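Local coordinates for two-domain protein containing predicted PHP-like metal-dependent phosphoesterase (Bacteroides vulgatus ATCC 8482, PDB 3E38), which binds three zinc ions and is probably a metal-dependent phosphoesterase of the PHP family, perhaps acting as a 5'-3' exonuclease on DNA or RNA, at residues H26-F29 with V34-T37; V38-A43 with R78-K83; L53-E58 with N71-L76; G91-R96 with H102-F107. All blocks are in the same frame, centred on the assembly; numbering follows the deposited sequence.

Contact 1: H26-F29 with V34-T37. With ZN (zinc ion), chain I.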
loop_
_atom_site.group_PDB
_atom_site.type_symbol
_atom_site.label_atom_id
_atom_site.label_comp_id
_atom_site.label_asym_id
_atom_site.label_seq_id
_atom_site.Cartn_x
_atom_site.Cartn_y
_atom_site.Cartn_z
ATOM N N HIS B 26 3.811 25.644 -6.671
ATOM C CA HIS B 26 3.759 26.715 -5.673
ATOM C C HIS B 26 4.272 26.417 -4.298
ATOM O O HIS B 26 4.286 25.289 -3.868
ATOM C CB HIS B 26 2.316 27.169 -5.534
ATOM C CG HIS B 26 1.723 27.615 -6.829
ATOM N ND1 HIS B 26 1.761 28.923 -7.260
ATOM C CD2 HIS B 26 1.108 26.910 -7.801
ATOM C CE1 HIS B 26 1.156 29.007 -8.433
ATOM N NE2 HIS B 26 0.735 27.796 -8.772
ATOM N N SER B 27 4.748 27.486 -3.656
ATOM C CA SER B 27 5.265 27.437 -2.281
ATOM C C SER B 27 4.547 28.507 -1.464
ATOM O O SER B 27 3.674 29.183 -1.955
ATOM C CB SER B 27 6.779 27.639 -2.195
ATOM O OG SER B 27 7.203 29.008 -2.339
ATOM N N VAL B 28 4.911 28.617 -0.203
ATOM C CA VAL B 28 4.301 29.586 0.687
ATOM C C VAL B 28 4.589 31.059 0.278
ATOM O O VAL B 28 4.104 32.005 0.916
ATOM C CB VAL B 28 4.825 29.387 2.175
ATOM C CG1 VAL B 28 4.241 28.123 2.799
ATOM C CG2 VAL B 28 6.324 29.407 2.224
ATOM N N PHE B 29 5.395 31.214 -0.777
ATOM C CA PHE B 29 5.837 32.523 -1.281
ATOM C C PHE B 29 4.777 33.050 -2.241
ATOM O O PHE B 29 4.825 34.177 -2.697
ATOM C CB PHE B 29 7.271 32.485 -1.813
ATOM C CG PHE B 29 8.325 32.541 -0.709
ATOM C CD1 PHE B 29 8.715 31.410 -0.031
ATOM C CD2 PHE B 29 8.938 33.717 -0.383
ATOM C CE1 PHE B 29 9.637 31.470 0.993
ATOM C CE2 PHE B 29 9.857 33.801 0.650
ATOM C CZ PHE B 29 10.224 32.651 1.324
ATOM N N VAL B 34 3.948 24.757 1.289
ATOM C CA VAL B 34 5.258 24.245 1.723
ATOM C C VAL B 34 6.389 25.244 1.511
ATOM O O VAL B 34 6.333 26.140 0.645
ATOM C CB VAL B 34 5.613 22.929 0.981
ATOM C CG1 VAL B 34 4.587 21.839 1.339
ATOM C CG2 VAL B 34 5.731 23.117 -0.587
ATOM N N TRP B 35 7.419 25.079 2.320
ATOM C CA TRP B 35 8.654 25.844 2.152
ATOM C C TRP B 35 9.304 25.474 0.793
ATOM O O TRP B 35 9.239 24.324 0.379
ATOM C CB TRP B 35 9.598 25.568 3.305
ATOM C CG TRP B 35 10.727 26.466 3.297
ATOM C CD1 TRP B 35 11.977 26.161 2.962
ATOM C CD2 TRP B 35 10.730 27.853 3.680
ATOM N NE1 TRP B 35 12.783 27.263 3.085
ATOM C CE2 TRP B 35 12.042 28.318 3.524
ATOM C CE3 TRP B 35 9.741 28.753 4.108
ATOM C CZ2 TRP B 35 12.423 29.643 3.817
ATOM C CZ3 TRP B 35 10.120 30.090 4.370
ATOM C CH2 TRP B 35 11.446 30.503 4.229
ATOM N N PRO B 36 9.948 26.437 0.101
ATOM C CA PRO B 36 10.325 26.082 -1.292
ATOM C C PRO B 36 11.221 24.898 -1.453
ATOM O O PRO B 36 11.093 24.224 -2.451
ATOM C CB PRO B 36 11.007 27.353 -1.796
ATOM C CG PRO B 36 10.276 28.438 -1.040
ATOM C CD PRO B 36 10.212 27.871 0.368
ATOM N N THR B 37 12.040 24.582 -0.445
ATOM C CA THR B 37 13.005 23.492 -0.597
ATOM C C THR B 37 12.285 22.131 -0.655
ATOM O O THR B 37 12.738 21.154 -1.245
ATOM C CB THR B 37 14.071 23.560 0.449
ATOM O OG1 THR B 37 13.467 23.593 1.734
ATOM C CG2 THR B 37 14.873 24.860 0.222
HETATM ZN ZN ZN I . -0.754 27.762 -10.421
HETATM O O HOH W 1 -2.311 27.913 -11.845
#

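Contact 2: V38-A43 with R78-K83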
loop_
_atom_site.group_PDB
_atom_site.type_symbol
_atom_site.label_atom_id
_atom_site.label_comp_id
_atom_site.label_asym_id
_atom_site.label_seq_id
_atom_site.Cartn_x
_atom_site.Cartn_y
_atom_site.Cartn_z
ATOM N N VAL B 38 11.088 22.108 -0.133
ATOM C CA VAL B 38 10.319 20.881 -0.177
ATOM C C VAL B 38 10.033 20.512 -1.619
ATOM O O VAL B 38 9.973 19.331 -1.950
ATOM C CB VAL B 38 8.975 21.042 0.562
ATOM C CG1 VAL B 38 8.110 19.807 0.431
ATOM C CG2 VAL B 38 9.221 21.368 1.983
ATOM N N ARG B 39 9.839 21.508 -2.482
ATOM C CA ARG B 39 9.498 21.173 -3.865
ATOM C C ARG B 39 10.666 20.464 -4.549
ATOM O O ARG B 39 10.479 19.712 -5.521
ATOM C CB ARG B 39 9.083 22.385 -4.712
ATOM C CG ARG B 39 7.780 23.067 -4.315
ATOM C CD ARG B 39 6.642 22.079 -4.262
ATOM N NE ARG B 39 5.383 22.730 -3.915
ATOM C CZ ARG B 39 4.354 22.120 -3.325
ATOM N NH1 ARG B 39 4.426 20.831 -2.998
ATOM N NH2 ARG B 39 3.249 22.804 -3.062
ATOM N N VAL B 40 11.851 20.704 -4.000
ATOM C CA VAL B 40 13.082 20.183 -4.561
ATOM C C VAL B 40 13.219 18.764 -4.051
ATOM O O VAL B 40 13.607 17.882 -4.791
ATOM C CB VAL B 40 14.377 21.045 -4.231
ATOM C CG1 VAL B 40 15.641 20.324 -4.756
ATOM C CG2 VAL B 40 14.273 22.494 -4.804
ATOM N N ASP B 41 12.927 18.576 -2.768
ATOM C CA ASP B 41 12.933 17.239 -2.172
ATOM C C ASP B 41 11.962 16.297 -2.866
ATOM O O ASP B 41 12.257 15.129 -3.082
ATOM C CB ASP B 41 12.504 17.278 -0.724
ATOM C CG ASP B 41 13.488 18.012 0.144
ATOM O OD1 ASP B 41 14.678 17.948 -0.206
ATOM O OD2 ASP B 41 13.049 18.652 1.131
ATOM N N GLU B 42 10.786 16.825 -3.163
ATOM C CA GLU B 42 9.726 16.030 -3.786
ATOM C C GLU B 42 10.099 15.597 -5.183
ATOM O O GLU B 42 9.884 14.450 -5.547
ATOM C CB GLU B 42 8.439 16.815 -3.856
ATOM C CG GLU B 42 7.824 17.109 -2.458
ATOM C CD GLU B 42 6.609 18.047 -2.553
ATOM O OE1 GLU B 42 6.496 18.819 -3.551
ATOM O OE2 GLU B 42 5.803 18.039 -1.606
ATOM N N ALA B 43 10.670 16.514 -5.947
ATOM C CA ALA B 43 11.064 16.255 -7.355
ATOM C C ALA B 43 12.103 15.171 -7.390
ATOM O O ALA B 43 12.015 14.210 -8.138
ATOM C CB ALA B 43 11.582 17.530 -8.055
ATOM N N ARG B 78 17.926 26.993 -4.940
ATOM C CA ARG B 78 19.130 26.793 -5.757
ATOM C C ARG B 78 20.166 25.813 -5.213
ATOM O O ARG B 78 20.648 24.962 -5.905
ATOM C CB ARG B 78 19.786 28.145 -6.034
ATOM C CG ARG B 78 18.889 29.065 -6.898
ATOM C CD ARG B 78 19.621 30.310 -7.443
ATOM N NE ARG B 78 20.453 29.905 -8.570
ATOM C CZ ARG B 78 20.999 30.708 -9.474
ATOM N NH1 ARG B 78 20.825 32.026 -9.432
ATOM N NH2 ARG B 78 21.718 30.168 -10.441
ATOM N N GLU B 79 20.484 25.919 -3.958
ATOM C CA GLU B 79 21.523 25.063 -3.392
ATOM C C GLU B 79 21.064 23.645 -3.319
ATOM O O GLU B 79 21.810 22.722 -3.596
ATOM C CB GLU B 79 21.875 25.524 -1.982
ATOM C CG GLU B 79 22.807 24.638 -1.246
ATOM C CD GLU B 79 23.036 25.124 0.198
ATOM O OE1 GLU B 79 22.526 26.218 0.552
ATOM O OE2 GLU B 79 23.717 24.399 0.972
ATOM N N GLN B 80 19.810 23.485 -2.951
ATOM C CA GLN B 80 19.243 22.166 -2.790
ATOM C C GLN B 80 19.152 21.503 -4.148
ATOM O O GLN B 80 19.442 20.328 -4.283
ATOM C CB GLN B 80 17.840 22.211 -2.146
ATOM C CG GLN B 80 17.302 20.842 -1.681
ATOM C CD GLN B 80 18.134 20.274 -0.510
ATOM O OE1 GLN B 80 19.231 20.756 -0.211
ATOM N NE2 GLN B 80 17.601 19.253 0.155
ATOM N N ALA B 81 18.737 22.279 -5.136
ATOM C CA ALA B 81 18.511 21.749 -6.453
ATOM C C ALA B 81 19.834 21.248 -7.009
ATOM O O ALA B 81 19.924 20.223 -7.676
ATOM C CB ALA B 81 17.874 22.794 -7.378
ATOM N N GLU B 82 20.881 21.966 -6.662
ATOM C CA GLU B 82 22.220 21.647 -7.158
ATOM C C GLU B 82 22.662 20.370 -6.493
ATOM O O GLU B 82 23.110 19.438 -7.149
ATOM C CB GLU B 82 23.213 22.775 -6.851
ATOM C CG GLU B 82 24.688 22.464 -7.159
ATOM C CD GLU B 82 25.623 23.607 -6.770
ATOM N N LYS B 83 22.518 20.330 -5.179
ATOM C CA LYS B 83 22.971 19.160 -4.420
ATOM C C LYS B 83 22.249 17.919 -4.918
ATOM O O LYS B 83 22.834 16.896 -4.997
ATOM C CB LYS B 83 22.736 19.261 -2.895
ATOM C CG LYS B 83 23.440 20.400 -2.171
#

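Contact 3: L53-E58 with N71-L76. With ZN (zinc ion), chain J.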
loop_
_atom_site.group_PDB
_atom_site.type_symbol
_atom_site.label_atom_id
_atom_site.label_comp_id
_atom_site.label_asym_id
_atom_site.label_seq_id
_atom_site.Cartn_x
_atom_site.Cartn_y
_atom_site.Cartn_z
ATOM N N LEU B 53 9.446 26.426 -9.981
ATOM C CA LEU B 53 8.603 26.961 -8.903
ATOM C C LEU B 53 8.060 28.281 -9.461
ATOM O O LEU B 53 8.775 29.295 -9.576
ATOM C CB LEU B 53 9.400 27.126 -7.621
ATOM C CG LEU B 53 8.722 27.429 -6.288
ATOM C CD1 LEU B 53 7.529 26.544 -6.026
ATOM C CD2 LEU B 53 9.762 27.288 -5.150
ATOM N N THR B 54 6.799 28.216 -9.885
ATOM C CA THR B 54 6.142 29.298 -10.578
ATOM C C THR B 54 5.105 29.973 -9.719
ATOM O O THR B 54 3.920 29.772 -9.892
ATOM C CB THR B 54 5.472 28.786 -11.859
ATOM O OG1 THR B 54 4.374 27.932 -11.513
ATOM C CG2 THR B 54 6.474 28.053 -12.729
ATOM N N GLU B 55 5.583 30.837 -8.835
ATOM C CA GLU B 55 4.719 31.584 -7.915
ATOM C C GLU B 55 3.822 32.561 -8.686
ATOM O O GLU B 55 4.148 33.065 -9.772
ATOM C CB GLU B 55 5.502 32.370 -6.853
ATOM C CG GLU B 55 6.653 31.669 -6.071
ATOM C CD GLU B 55 6.284 30.495 -5.188
ATOM O OE1 GLU B 55 5.103 30.096 -5.100
ATOM O OE2 GLU B 55 7.231 29.959 -4.553
ATOM N N HIS B 56 2.653 32.791 -8.110
ATOM C CA HIS B 56 1.747 33.792 -8.640
ATOM C C HIS B 56 2.452 35.116 -8.444
ATOM O O HIS B 56 3.045 35.381 -7.389
ATOM C CB HIS B 56 0.416 33.868 -7.868
ATOM C CG HIS B 56 -0.447 32.661 -8.002
ATOM N ND1 HIS B 56 -1.196 32.406 -9.133
ATOM C CD2 HIS B 56 -0.713 31.658 -7.138
ATOM C CE1 HIS B 56 -1.864 31.283 -8.967
ATOM N NE2 HIS B 56 -1.583 30.801 -7.767
ATOM N N ILE B 57 2.348 35.947 -9.464
ATOM C CA ILE B 57 2.871 37.283 -9.422
ATOM C C ILE B 57 1.864 38.110 -8.630
ATOM O O ILE B 57 2.219 38.762 -7.642
ATOM C CB ILE B 57 3.062 37.910 -10.859
ATOM C CG1 ILE B 57 4.222 37.205 -11.597
ATOM C CG2 ILE B 57 3.250 39.439 -10.765
ATOM C CD1 ILE B 57 5.626 37.489 -11.020
ATOM N N GLU B 58 0.597 37.994 -9.022
ATOM C CA GLU B 58 -0.466 38.865 -8.484
ATOM C C GLU B 58 -1.114 38.365 -7.201
ATOM O O GLU B 58 -1.716 39.127 -6.472
ATOM C CB GLU B 58 -1.574 39.099 -9.530
ATOM C CG GLU B 58 -1.108 39.720 -10.834
ATOM C CD GLU B 58 -0.508 38.717 -11.779
ATOM O OE1 GLU B 58 -0.264 37.580 -11.338
ATOM O OE2 GLU B 58 -0.302 39.050 -12.960
ATOM N N ASN B 71 11.511 36.902 -6.807
ATOM C CA ASN B 71 12.596 36.001 -7.205
ATOM C C ASN B 71 13.001 35.125 -6.030
ATOM O O ASN B 71 13.735 34.167 -6.158
ATOM C CB ASN B 71 13.792 36.811 -7.697
ATOM C CG ASN B 71 13.488 37.617 -8.922
ATOM O OD1 ASN B 71 12.995 37.080 -9.914
ATOM N ND2 ASN B 71 13.841 38.907 -8.903
ATOM N N ARG B 72 12.476 35.459 -4.867
ATOM C CA ARG B 72 12.947 34.802 -3.629
ATOM C C ARG B 72 12.740 33.240 -3.508
ATOM O O ARG B 72 13.614 32.540 -2.991
ATOM C CB ARG B 72 12.351 35.536 -2.428
ATOM C CG ARG B 72 12.818 35.059 -1.067
ATOM C CD ARG B 72 14.265 35.228 -0.858
ATOM N NE ARG B 72 14.594 34.861 0.530
ATOM C CZ ARG B 72 15.807 34.574 0.972
ATOM N NH1 ARG B 72 16.832 34.587 0.138
ATOM N NH2 ARG B 72 15.978 34.235 2.249
ATOM N N SER B 73 11.614 32.670 -3.932
ATOM C CA SER B 73 11.469 31.222 -3.718
ATOM C C SER B 73 12.480 30.466 -4.605
ATOM O O SER B 73 13.071 29.492 -4.200
ATOM C CB SER B 73 10.033 30.762 -3.917
ATOM O OG SER B 73 9.558 31.132 -5.168
ATOM N N PHE B 74 12.748 31.017 -5.768
ATOM C CA PHE B 74 13.757 30.452 -6.671
ATOM C C PHE B 74 15.116 30.504 -5.993
ATOM O O PHE B 74 15.886 29.571 -5.975
ATOM C CB PHE B 74 13.771 31.233 -8.001
ATOM C CG PHE B 74 14.940 30.913 -8.907
ATOM C CD1 PHE B 74 14.850 29.890 -9.858
ATOM C CD2 PHE B 74 16.085 31.681 -8.870
ATOM C CE1 PHE B 74 15.882 29.609 -10.681
ATOM C CE2 PHE B 74 17.120 31.420 -9.705
ATOM C CZ PHE B 74 17.033 30.355 -10.603
ATOM N N ASP B 75 15.410 31.632 -5.412
ATOM C CA ASP B 75 16.704 31.817 -4.778
ATOM C C ASP B 75 16.916 30.762 -3.711
ATOM O O ASP B 75 18.004 30.206 -3.546
ATOM C CB ASP B 75 16.820 33.224 -4.151
ATOM C CG ASP B 75 16.987 34.354 -5.187
ATOM O OD1 ASP B 75 17.099 34.110 -6.425
ATOM O OD2 ASP B 75 17.008 35.522 -4.733
ATOM N N LEU B 76 15.861 30.472 -2.981
ATOM C CA LEU B 76 15.953 29.522 -1.835
ATOM C C LEU B 76 16.131 28.061 -2.233
ATOM O O LEU B 76 16.557 27.226 -1.444
ATOM C CB LEU B 76 14.688 29.628 -0.969
ATOM C CG LEU B 76 14.587 30.896 -0.134
ATOM C CD1 LEU B 76 13.202 31.105 0.409
ATOM C CD2 LEU B 76 15.643 30.816 1.019
HETATM ZN ZN ZN J . -2.304 29.065 -6.741
#

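Contact 4: G91-R96 with H102-F107. With ZN (zinc ion), chain H; ZN (zinc ion), chain I.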
loop_
_atom_site.group_PDB
_atom_site.type_symbol
_atom_site.label_atom_id
_atom_site.label_comp_id
_atom_site.label_asym_id
_atom_site.label_seq_id
_atom_site.Cartn_x
_atom_site.Cartn_y
_atom_site.Cartn_z
ATOM N N GLY B 91 10.681 30.711 -13.005
ATOM C CA GLY B 91 9.406 31.017 -13.630
ATOM C C GLY B 91 8.451 31.602 -12.643
ATOM O O GLY B 91 8.718 31.654 -11.408
ATOM N N SER B 92 7.335 31.996 -13.242
ATOM C CA SER B 92 6.234 32.645 -12.564
ATOM C C SER B 92 4.928 32.482 -13.290
ATOM O O SER B 92 4.859 32.274 -14.526
ATOM C CB SER B 92 6.477 34.165 -12.440
ATOM O OG SER B 92 7.638 34.485 -11.667
ATOM N N GLU B 93 3.896 32.693 -12.486
ATOM C CA GLU B 93 2.510 32.611 -12.916
ATOM C C GLU B 93 1.784 33.951 -12.937
ATOM O O GLU B 93 1.470 34.549 -11.900
ATOM C CB GLU B 93 1.711 31.609 -12.050
ATOM C CG GLU B 93 0.361 31.330 -12.711
ATOM C CD GLU B 93 -0.483 30.348 -11.977
ATOM O OE1 GLU B 93 -0.234 29.886 -10.818
ATOM O OE2 GLU B 93 -1.420 29.995 -12.617
ATOM N N ILE B 94 1.506 34.374 -14.162
ATOM C CA ILE B 94 0.786 35.636 -14.460
ATOM C C ILE B 94 -0.654 35.201 -14.331
ATOM O O ILE B 94 -1.171 34.422 -15.118
ATOM C CB ILE B 94 1.102 36.214 -15.862
ATOM C CG1 ILE B 94 2.605 36.369 -16.054
ATOM C CG2 ILE B 94 0.368 37.524 -16.098
ATOM C CD1 ILE B 94 3.041 36.520 -17.554
ATOM N N THR B 95 -1.234 35.682 -13.247
ATOM C CA THR B 95 -2.526 35.310 -12.760
ATOM C C THR B 95 -3.476 36.449 -12.980
ATOM O O THR B 95 -3.418 37.474 -12.308
ATOM C CB THR B 95 -2.441 35.024 -11.211
ATOM O OG1 THR B 95 -1.270 34.236 -10.885
ATOM C CG2 THR B 95 -3.685 34.332 -10.719
ATOM N N ARG B 96 -4.336 36.275 -13.959
ATOM C CA ARG B 96 -5.359 37.259 -14.265
ATOM C C ARG B 96 -6.729 36.624 -14.492
ATOM O O ARG B 96 -6.880 35.436 -14.581
ATOM C CB ARG B 96 -4.954 38.004 -15.523
ATOM C CG ARG B 96 -3.599 38.665 -15.387
ATOM C CD ARG B 96 -3.672 39.929 -14.525
ATOM N NE ARG B 96 -2.362 40.572 -14.463
ATOM C CZ ARG B 96 -2.172 41.886 -14.493
ATOM N NH1 ARG B 96 -3.202 42.704 -14.633
ATOM N NH2 ARG B 96 -0.941 42.377 -14.463
ATOM N N HIS B 102 -4.855 32.611 -16.797
ATOM C CA HIS B 102 -3.529 32.391 -16.173
ATOM C C HIS B 102 -2.552 31.771 -17.131
ATOM O O HIS B 102 -2.865 30.781 -17.793
ATOM C CB HIS B 102 -3.625 31.406 -15.006
ATOM C CG HIS B 102 -4.555 31.811 -13.912
ATOM N ND1 HIS B 102 -4.479 31.270 -12.650
ATOM C CD2 HIS B 102 -5.573 32.700 -13.879
ATOM C CE1 HIS B 102 -5.421 31.803 -11.888
ATOM N NE2 HIS B 102 -6.086 32.684 -12.604
ATOM N N PHE B 103 -1.361 32.353 -17.193
ATOM C CA PHE B 103 -0.228 31.837 -17.988
ATOM C C PHE B 103 1.027 31.717 -17.135
ATOM O O PHE B 103 1.254 32.493 -16.254
ATOM C CB PHE B 103 0.167 32.764 -19.123
ATOM C CG PHE B 103 -0.784 32.770 -20.326
ATOM C CD1 PHE B 103 -2.102 33.117 -20.192
ATOM C CD2 PHE B 103 -0.303 32.461 -21.602
ATOM C CE1 PHE B 103 -2.955 33.105 -21.286
ATOM C CE2 PHE B 103 -1.137 32.433 -22.688
ATOM C CZ PHE B 103 -2.472 32.761 -22.533
ATOM N N ASN B 104 1.859 30.751 -17.481
ATOM C CA ASN B 104 3.195 30.634 -16.915
ATOM C C ASN B 104 4.235 31.092 -17.908
ATOM O O ASN B 104 4.163 30.805 -19.086
ATOM C CB ASN B 104 3.517 29.237 -16.449
ATOM C CG ASN B 104 3.031 28.971 -15.052
ATOM O OD1 ASN B 104 2.190 29.688 -14.528
ATOM N ND2 ASN B 104 3.582 27.942 -14.429
ATOM N N ALA B 105 5.160 31.876 -17.373
ATOM C CA ALA B 105 6.336 32.393 -18.058
ATOM C C ALA B 105 7.503 31.663 -17.420
ATOM O O ALA B 105 7.752 31.829 -16.231
ATOM C CB ALA B 105 6.462 33.903 -17.873
ATOM N N ILE B 106 8.158 30.795 -18.185
ATOM C CA ILE B 106 9.330 30.092 -17.670
ATOM C C ILE B 106 10.561 30.463 -18.504
ATOM O O ILE B 106 10.506 31.071 -19.591
ATOM C CB ILE B 106 9.111 28.546 -17.502
ATOM C CG1 ILE B 106 8.979 27.839 -18.852
ATOM C CG2 ILE B 106 7.847 28.283 -16.608
ATOM C CD1 ILE B 106 8.937 26.347 -18.765
ATOM N N PHE B 107 11.689 30.156 -17.895
ATOM C CA PHE B 107 13.002 30.530 -18.437
ATOM C C PHE B 107 13.195 32.036 -18.301
ATOM O O PHE B 107 13.848 32.700 -19.071
ATOM C CB PHE B 107 13.236 29.994 -19.855
ATOM C CG PHE B 107 13.514 28.508 -19.874
ATOM C CD1 PHE B 107 14.735 28.036 -19.454
ATOM C CD2 PHE B 107 12.533 27.594 -20.191
ATOM C CE1 PHE B 107 14.987 26.713 -19.429
ATOM C CE2 PHE B 107 12.782 26.240 -20.189
ATOM C CZ PHE B 107 14.009 25.797 -19.797
HETATM ZN ZN ZN H . -3.454 29.283 -12.152
HETATM ZN ZN ZN I . -0.754 27.762 -10.421
HETATM O O HOH W 1 -2.311 27.913 -11.845
#

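Contact 1: H26-F29 with V34-T37
F29 and W35 form an offset edge-to-face pair at the apolar centre, where the zinc-binding loop of the PHP domain meets the start of helix 36-45. The ring centroids are 5.3 Å apart, and the planes are turned 63° to each other. F29 CE1 lies over one face of the indole, toward its rim, 3.7 Å from W35 CZ3. P36 CD sits over the same indole face. P36 also packs on the phenyl group, with its CG 3.5 Å from F29 CD1. V28 adds a methyl beside the indole: its CG2 is 4.0 Å from W35 CE3. In the assembly, W35 also stacks on H62 of the second subunit, so this apolar patch reaches the subunit interface.

Farther out the contact turns polar. V28 N donates to V34 O at 3.0 Å and ties the two backbones together. S27 OG stands between its own N and carbonyl carbon (chi1 77°). There it touches P36 CG and accepts a hydrogen bond from F29 N, closing an ST turn. The main polar partner of this hydroxyl is E55, in a very short contact. At the far end H26 reaches the metal site. Its ring is fixed at both nitrogens: ND1 is hydrogen-bonded to S30 OG, and NE2 binds a zinc ion at 2.2 Å.

Contact 2: V38-A43 with R78-K83
V40 and Q80 make the tight part of this contact between two helices that run nearly side by side. The axes of the short segments approach to 9.3 Å, and their directions differ by 15°. V40 CG1 does most of the touching. It is anti to its own backbone nitrogen (chi1 174°), which carries it across to the other helix. There it lies 3.5 Å from Q80 CG and 3.6 Å from A81 CA. The A81 methyl is small, so V40 can come right up to the backbone. The CA atoms of V40 and A81 are only 6.0 Å apart. A81 also packs on L88 of strand 87-95, so this apolar side faces the sheet.

The other side is partly exposed and holds one polar link rather than close packing. Q80 NE2 donates to D41 OD1 at 3.2 Å. The bond is nearly straight, 166° at the hydrogen. It runs in the amide plane of Q80 and uses the syn lone pair of D41 OD1. The carboxylate and amide planes stand almost at right angles. The bend of Q80 at chi2 lets its CG lie on V40 while its amide reaches D41.

R39 and E42 form a salt bridge on a different side of helix 36-45. R39 also bonds to H26 O there.

Helix 36-45 connects parallel strands 17-22 and 50-56, and helix 72-83 connects 50-56 and 87-95. Packing of such neighbouring helices is characteristic of successive beta-alpha-beta units, as in the PHP fold.

Contact 3: L53-E58 with N71-L76
S73 OG, on helix 72-83, donates to the anti lone pair of E55 OE2, the one away from OE1, at 2.7 Å. S27 OG, from the zinc-binding loop, lies very close to the same oxygen. The other carboxylate oxygen, OE1, bonds to S30 OG. The glutamate chain bends at chi2 (-63°), which folds the carboxylate back alongside S73, and E55 CG lies 3.1 Å from S73 OG. L53 supplies the apolar part of the contact. Its CD2 rests 3.7 Å from S73 CB, next to the polar link. P36 packs against both L53 and S73.

The contact lies within the beta-alpha-beta unit of strand 50-56, helix 72-83 and strand 87-95, and joins the end of the first strand to the start of the helix. H56 follows E55 and belongs to the metal site: its NE2 binds a zinc ion at 2.1 Å, and D31 and H196 bind the same metal.

With an alanine at E55, the hydroxyls of S73 and S30 would probably lose their carboxylate partner, and the link between loop and helix would go. S30 in turn steadies the zinc ligand H26. E55 is therefore likely to work as a second-shell residue, with its buried carboxylate helping to position the metal-binding loop without touching zinc.

Contact 4: G91-R96 with H102-F107
At E93 a chi1 of -168° swings CG opposite the backbone nitrogen, and the extended chain carries the carboxylate out to the metals. H102 CG is anti to its carbonyl carbon (chi1 -58°), and the ring meets E93 on the same face of the sheet. E93 OE2 and H102 ND1 bind one zinc ion, at 2.2 and 2.3 Å. E93 OE1 binds a second zinc at 2.2 Å, so the carboxylate bridges the two metals, and a water also lies between them. H137 completes the protein ligands of the first zinc; H24, H26 and D194 those of the second.

T95 CG2 sits over one face of the imidazole, 3.6 Å from the H102 ring centroid, in a CH-pi contact. T95 OG1 donates to E93 O at 2.9 Å and is hydrogen-bonded to H56 ND1. A glycine at T95 is likely to leave the H102 ring without this cover and H56 ND1 without its hydroxyl partner.

Backbone bonds join S92 with A105 and I94 with F103 in both directions; A105 N to S92 O is 2.9 Å. This is an antiparallel beta hairpin, bearing ligands of the trinuclear zinc site of a PHP domain.

How the contacts relate
Contacts 1, 2 and 3 lie in the N-terminal part of the PHP domain. Contact 1 closes first along the chain. Contact 3 is nested inside the loop that contact 2 closes, and contact 4 follows. Contacts 1 and 2 share helix 36-45; contacts 2 and 3 share helix 72-83. Contacts 3 and 4 meet in the sheet, where strands 50-56 and 87-95 are neighbours. The centres of contacts 1 and 3 are about 8 Å apart, and those of 3 and 4 about 10 Å. Contact 2 touches contacts 1 and 3 but lies about 21 Å from contact 4 between centres. Contacts 1, 3 and 4 each supply zinc ligands, while contact 2 packs the helices away from the metals.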